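Local coordinates for glycosyl hydrolase family 88 (Pedobacter heparinus, PDB 3WIW), which acts as an unsaturated glucuronyl hydrolase specific for heparin, removing unsaturated uronic acid residues from fragments of that polysaccharide, at residues T38-L43 with K92-E97; M177-L182 with T200-T205. All blocks are in the same frame, centred on the assembly; numbering follows the deposited sequence.

Interaction 1 (T38-L43 with K92-E97); sequences TAVIQL and KNLAAE
L94 reaches across from helix 92-103 to V40 and L43 on helix 30-49, and supplies more than half of the 139 Å² buried between the two segments. Its CB already points at the partner helix. CG stands anti to the carbonyl carbon (chi1 -69°); CD1 continues the extended chain (chi2 -173°), while CD2 branches off beside it. CD1 arrives obliquely at V40, where it lies 4.1 Å from V40 CG1, the branch anti to the valine's backbone N. CD2 turns to L43 and rests 4.0 Å from L43 CB, near the root of that side chain and not at its tip. The fork of one leucine thus covers two residues a turn apart on the opposite helix. L43 CA and L94 CA, the nearest pair, are 7.6 Å apart, and a leucine's forked end spans this distance with one methyl for each of two neighbours. All these touches are between apolar carbons, and their distances indicate ordinary, unstrained packing.

The L43 side chain also touches T81 and L82 of helix 77-89 and L382 of helix 375-392, while V40 also touches S89. L94 extends the seam to T44, and E97, salt-bridged to R100, lies against A47. On helix 30-49, Q42 instead holds the backbone of G350, E351 and F355. The contact is apolar helix-helix packing within the (alpha/alpha)6 barrel, along the flank where helix 30-49 meets helices 77-89 and 92-103.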
loop_
_atom_site.group_PDB
_atom_site.type_symbol
_atom_site.label_atom_id
_atom_site.label_comp_id
_atom_site.label_asym_id
_atom_site.label_seq_id
_atom_site.Cartn_x
_atom_site.Cartn_y
_atom_site.Cartn_z
ATOM N N THR A 38 -16.995 -10.329 -8.918
ATOM C CA THR A 38 -15.827 -11.047 -9.408
ATOM C C THR A 38 -14.760 -11.184 -8.330
ATOM O O THR A 38 -14.199 -12.266 -8.153
ATOM C CB THR A 38 -15.265 -10.388 -10.658
ATOM O OG1 THR A 38 -16.212 -10.565 -11.720
ATOM C CG2 THR A 38 -13.926 -11.024 -11.037
ATOM N N ALA A 39 -14.497 -10.102 -7.599
ATOM C CA ALA A 39 -13.496 -10.137 -6.547
ATOM C C ALA A 39 -13.831 -11.185 -5.486
ATOM O O ALA A 39 -12.951 -11.922 -5.030
ATOM C CB ALA A 39 -13.344 -8.762 -5.920
ATOM N N VAL A 40 -15.101 -11.265 -5.114
ATOM C CA VAL A 40 -15.533 -12.241 -4.119
ATOM C C VAL A 40 -15.287 -13.666 -4.622
ATOM O O VAL A 40 -14.792 -14.513 -3.878
ATOM C CB VAL A 40 -17.004 -12.012 -3.752
ATOM C CG1 VAL A 40 -17.517 -13.128 -2.861
ATOM C CG2 VAL A 40 -17.139 -10.675 -3.029
ATOM N N ILE A 41 -15.600 -13.930 -5.890
ATOM C CA ILE A 41 -15.337 -15.254 -6.455
ATOM C C ILE A 41 -13.843 -15.576 -6.448
ATOM O O ILE A 41 -13.430 -16.678 -6.040
ATOM C CB ILE A 41 -15.899 -15.383 -7.887
ATOM C CG1 ILE A 41 -17.425 -15.396 -7.846
ATOM C CG2 ILE A 41 -15.417 -16.662 -8.544
ATOM C CD1 ILE A 41 -18.062 -15.121 -9.191
ATOM N N GLN A 42 -13.031 -14.621 -6.883
ATOM C CA GLN A 42 -11.587 -14.824 -6.935
ATOM C C GLN A 42 -11.038 -15.158 -5.548
ATOM O O GLN A 42 -10.287 -16.131 -5.388
ATOM C CB GLN A 42 -10.896 -13.585 -7.512
ATOM C CG GLN A 42 -11.180 -13.338 -9.011
ATOM C CD GLN A 42 -10.637 -14.445 -9.916
ATOM O OE1 GLN A 42 -11.191 -15.539 -9.972
ATOM N NE2 GLN A 42 -9.531 -14.164 -10.615
ATOM N N LEU A 43 -11.427 -14.365 -4.546
ATOM C CA LEU A 43 -10.959 -14.562 -3.187
ATOM C C LEU A 43 -11.436 -15.894 -2.634
ATOM O O LEU A 43 -10.697 -16.568 -1.916
ATOM C CB LEU A 43 -11.446 -13.427 -2.288
ATOM C CG LEU A 43 -10.768 -12.084 -2.541
ATOM C CD1 LEU A 43 -11.439 -10.997 -1.697
ATOM C CD2 LEU A 43 -9.246 -12.143 -2.284
ATOM N N LYS A 92 -19.745 -14.433 5.053
ATOM C CA LYS A 92 -19.142 -15.012 6.247
ATOM C C LYS A 92 -18.018 -15.997 5.947
ATOM O O LYS A 92 -17.095 -16.148 6.745
ATOM C CB LYS A 92 -20.211 -15.646 7.134
ATOM C CG LYS A 92 -21.165 -14.617 7.699
ATOM C CD LYS A 92 -20.426 -13.681 8.645
ATOM C CE LYS A 92 -21.337 -12.595 9.199
ATOM N NZ LYS A 92 -20.694 -11.886 10.338
ATOM N N ASN A 93 -18.060 -16.639 4.784
ATOM C CA ASN A 93 -16.960 -17.524 4.443
ATOM C C ASN A 93 -15.638 -16.759 4.287
ATOM O O ASN A 93 -14.565 -17.252 4.676
ATOM C CB ASN A 93 -17.256 -18.313 3.174
ATOM C CG ASN A 93 -16.087 -19.166 2.758
ATOM O OD1 ASN A 93 -15.712 -20.109 3.461
ATOM N ND2 ASN A 93 -15.477 -18.824 1.637
ATOM N N LEU A 94 -15.705 -15.558 3.713
ATOM C CA LEU A 94 -14.510 -14.741 3.564
ATOM C C LEU A 94 -13.955 -14.293 4.918
ATOM O O LEU A 94 -12.750 -14.197 5.074
ATOM C CB LEU A 94 -14.749 -13.550 2.634
ATOM C CG LEU A 94 -14.950 -13.886 1.149
ATOM C CD1 LEU A 94 -14.995 -12.599 0.353
ATOM C CD2 LEU A 94 -13.852 -14.830 0.638
ATOM N N ALA A 95 -14.816 -14.055 5.902
ATOM C CA ALA A 95 -14.333 -13.730 7.249
ATOM C C ALA A 95 -13.621 -14.932 7.886
ATOM O O ALA A 95 -12.596 -14.783 8.555
ATOM C CB ALA A 95 -15.472 -13.248 8.125
ATOM N N ALA A 96 -14.169 -16.123 7.673
ATOM C CA ALA A 96 -13.555 -17.341 8.194
ATOM C C ALA A 96 -12.192 -17.572 7.537
ATOM O O ALA A 96 -11.220 -17.925 8.208
ATOM C CB ALA A 96 -14.474 -18.548 8.007
ATOM N N GLU A 97 -12.124 -17.388 6.219
ATOM C CA GLU A 97 -10.860 -17.539 5.515
ATOM C C GLU A 97 -9.870 -16.468 5.953
ATOM O O GLU A 97 -8.686 -16.746 6.139
ATOM C CB GLU A 97 -11.075 -17.489 3.999
ATOM C CG GLU A 97 -11.919 -18.640 3.440
ATOM C CD GLU A 97 -11.146 -19.939 3.284
ATOM O OE1 GLU A 97 -10.085 -20.109 3.928
ATOM O OE2 GLU A 97 -11.611 -20.797 2.506
#

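Interaction 2 (M177-L182 with T200-T205); sequences MNLEYL and THAVTT
L179 lays its CD2 methyl over one face of the H201 imidazole, 4.1 Å from the ring centroid and 28° off the ring normal, a CH-pi contact. The closest approach is L179 CD2 to H201 CG at 3.7 Å, so the methyl sits toward the root of the ring. The two side chains cross at about a right angle. The other branch, L179 CD1, lies 3.9 Å from H201 CD2 and also meets A202: L179 CD1 is 3.9 Å from A202 CB, and equally near the backbone N of that residue. Alanine suits this place because its single methyl lets the leucine close on the helix backbone.

With CG anti to its backbone N (chi1 -177°) the H201 ring extends toward L179, and a chi2 of 112° turns a face to it; ND1 is tied to I159 N, which fixes the rotation of the ring. The H201 carbonyl is gripped twice: T205 OG1 donates to H201 O at 2.9 Å from above the carbonyl plane, and T205 N from the opposite face. Putting an alanine at L179 would probably open a gap between the helices and leave the imidazole face without its apolar cover.

N178, beside L179, hydrogen-bonds through ND2 to OD1 of D116, the predicted nucleophile, which places this contact near the probable active site. With I159 N as donor, ND1 accepts, and the ring is probably neutral with its proton on NE2, its face left to apolar contact.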
loop_
_atom_site.group_PDB
_atom_site.type_symbol
_atom_site.label_atom_id
_atom_site.label_comp_id
_atom_site.label_asym_id
_atom_site.label_seq_id
_atom_site.Cartn_x
_atom_site.Cartn_y
_atom_site.Cartn_z
ATOM N N MET A 177 4.099 4.144 4.556
ATOM C CA MET A 177 2.904 3.306 4.688
ATOM C C MET A 177 2.904 2.586 6.019
ATOM O O MET A 177 1.841 2.359 6.602
ATOM C CB MET A 177 2.845 2.301 3.540
ATOM C CG MET A 177 2.780 2.965 2.164
ATOM S SD MET A 177 1.257 3.886 1.882
ATOM C CE MET A 177 0.090 2.513 1.857
ATOM N N ASN A 178 4.097 2.209 6.481
ATOM C CA ASN A 178 4.264 1.492 7.738
ATOM C C ASN A 178 4.008 2.355 8.972
ATOM O O ASN A 178 3.898 1.840 10.066
ATOM C CB ASN A 178 5.641 0.840 7.739
ATOM C CG ASN A 178 5.705 -0.323 6.789
ATOM O OD1 ASN A 178 4.909 -1.253 6.895
ATOM N ND2 ASN A 178 6.636 -0.280 5.833
ATOM N N LEU A 179 3.909 3.672 8.801
ATOM C CA LEU A 179 3.569 4.565 9.911
ATOM C C LEU A 179 2.150 4.364 10.432
ATOM O O LEU A 179 1.898 4.604 11.613
ATOM C CB LEU A 179 3.772 6.025 9.520
ATOM C CG LEU A 179 5.166 6.382 9.015
ATOM C CD1 LEU A 179 5.220 7.879 8.759
ATOM C CD2 LEU A 179 6.267 5.903 9.960
ATOM N N GLU A 180 1.238 3.900 9.570
ATOM C CA GLU A 180 -0.168 3.782 9.965
ATOM C C GLU A 180 -0.281 2.871 11.204
ATOM O O GLU A 180 -1.007 3.164 12.166
ATOM C CB GLU A 180 -1.018 3.250 8.808
ATOM C CG GLU A 180 -2.503 3.367 9.155
ATOM C CD GLU A 180 -3.426 2.890 8.070
ATOM O OE1 GLU A 180 -4.630 2.716 8.347
ATOM O OE2 GLU A 180 -2.974 2.753 6.926
ATOM N N TYR A 181 0.453 1.764 11.157
ATOM C CA TYR A 181 0.536 0.819 12.260
ATOM C C TYR A 181 0.916 1.518 13.566
ATOM O O TYR A 181 0.260 1.310 14.606
ATOM C CB TYR A 181 1.571 -0.230 11.903
ATOM C CG TYR A 181 1.674 -1.443 12.832
ATOM C CD1 TYR A 181 0.755 -1.715 13.858
ATOM C CD2 TYR A 181 2.728 -2.348 12.631
ATOM C CE1 TYR A 181 0.911 -2.872 14.652
ATOM C CE2 TYR A 181 2.883 -3.479 13.381
ATOM C CZ TYR A 181 1.985 -3.745 14.394
ATOM O OH TYR A 181 2.169 -4.896 15.117
ATOM N N LEU A 182 1.935 2.378 13.539
ATOM C CA LEU A 182 2.374 3.055 14.757
ATOM C C LEU A 182 1.408 4.134 15.217
ATOM O O LEU A 182 1.280 4.337 16.427
ATOM C CB LEU A 182 3.757 3.661 14.583
ATOM C CG LEU A 182 4.959 2.738 14.653
ATOM C CD1 LEU A 182 6.236 3.566 14.618
ATOM C CD2 LEU A 182 4.897 1.895 15.912
ATOM N N THR A 200 7.060 12.103 13.596
ATOM C CA THR A 200 8.410 12.615 13.303
ATOM C C THR A 200 8.967 12.037 11.994
ATOM O O THR A 200 9.523 12.768 11.172
ATOM C CB THR A 200 9.373 12.338 14.457
ATOM O OG1 THR A 200 8.895 13.021 15.618
ATOM C CG2 THR A 200 10.784 12.846 14.124
ATOM N N HIS A 201 8.798 10.736 11.786
ATOM C CA HIS A 201 9.230 10.119 10.533
ATOM C C HIS A 201 8.585 10.821 9.329
ATOM O O HIS A 201 9.258 11.125 8.332
ATOM C CB HIS A 201 8.893 8.624 10.537
ATOM C CG HIS A 201 9.366 7.903 9.321
ATOM N ND1 HIS A 201 10.382 6.962 9.370
ATOM C CD2 HIS A 201 9.002 7.996 8.017
ATOM C CE1 HIS A 201 10.611 6.509 8.157
ATOM N NE2 HIS A 201 9.780 7.110 7.314
ATOM N N ALA A 202 7.282 11.077 9.409
ATOM C CA ALA A 202 6.571 11.744 8.323
ATOM C C ALA A 202 7.121 13.156 8.091
ATOM O O ALA A 202 7.237 13.591 6.930
ATOM C CB ALA A 202 5.066 11.782 8.606
ATOM N N VAL A 203 7.422 13.884 9.156
ATOM C CA VAL A 203 7.986 15.229 9.015
ATOM C C VAL A 203 9.386 15.195 8.388
ATOM O O VAL A 203 9.670 15.928 7.428
ATOM C CB VAL A 203 7.987 15.983 10.368
ATOM C CG1 VAL A 203 8.715 17.308 10.232
ATOM C CG2 VAL A 203 6.547 16.218 10.840
ATOM N N THR A 204 10.252 14.314 8.889
ATOM C CA THR A 204 11.602 14.180 8.348
ATOM C C THR A 204 11.544 13.813 6.844
ATOM O O THR A 204 12.265 14.377 6.018
ATOM C CB THR A 204 12.328 13.078 9.123
ATOM O OG1 THR A 204 12.349 13.428 10.516
ATOM C CG2 THR A 204 13.755 12.866 8.609
ATOM N N THR A 205 10.673 12.879 6.488
ATOM C CA THR A 205 10.535 12.413 5.123
ATOM C C THR A 205 9.982 13.520 4.244
ATOM O O THR A 205 10.352 13.638 3.067
ATOM C CB THR A 205 9.649 11.160 5.114
ATOM O OG1 THR A 205 10.337 10.122 5.835
ATOM C CG2 THR A 205 9.376 10.697 3.687
#

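In the fold
From the N terminus, helix 30-49 comes first; after the hairpin of strands 55-59 and 65-68 and helix 77-89, the chain returns along helix 92-103, and interaction 1 closes a loop of 48 residues. Helices 117-132 and 138-150 and short strands then lead to helix 175-188, which interaction 2 joins to its successor, helix 192-208, across 17 residues. The closures follow in series, neither nested nor crossed. The centres of interaction 1 and interaction 2 are about 31 Å apart, on opposite sides of the chain's centre; the nearest atoms of interaction 1 and interaction 2 are about 18 Å apart. Interaction 1 ties the start of the barrel together away from the annotated sites; interaction 2 joins helices nearer the predicted substrate-binding residues.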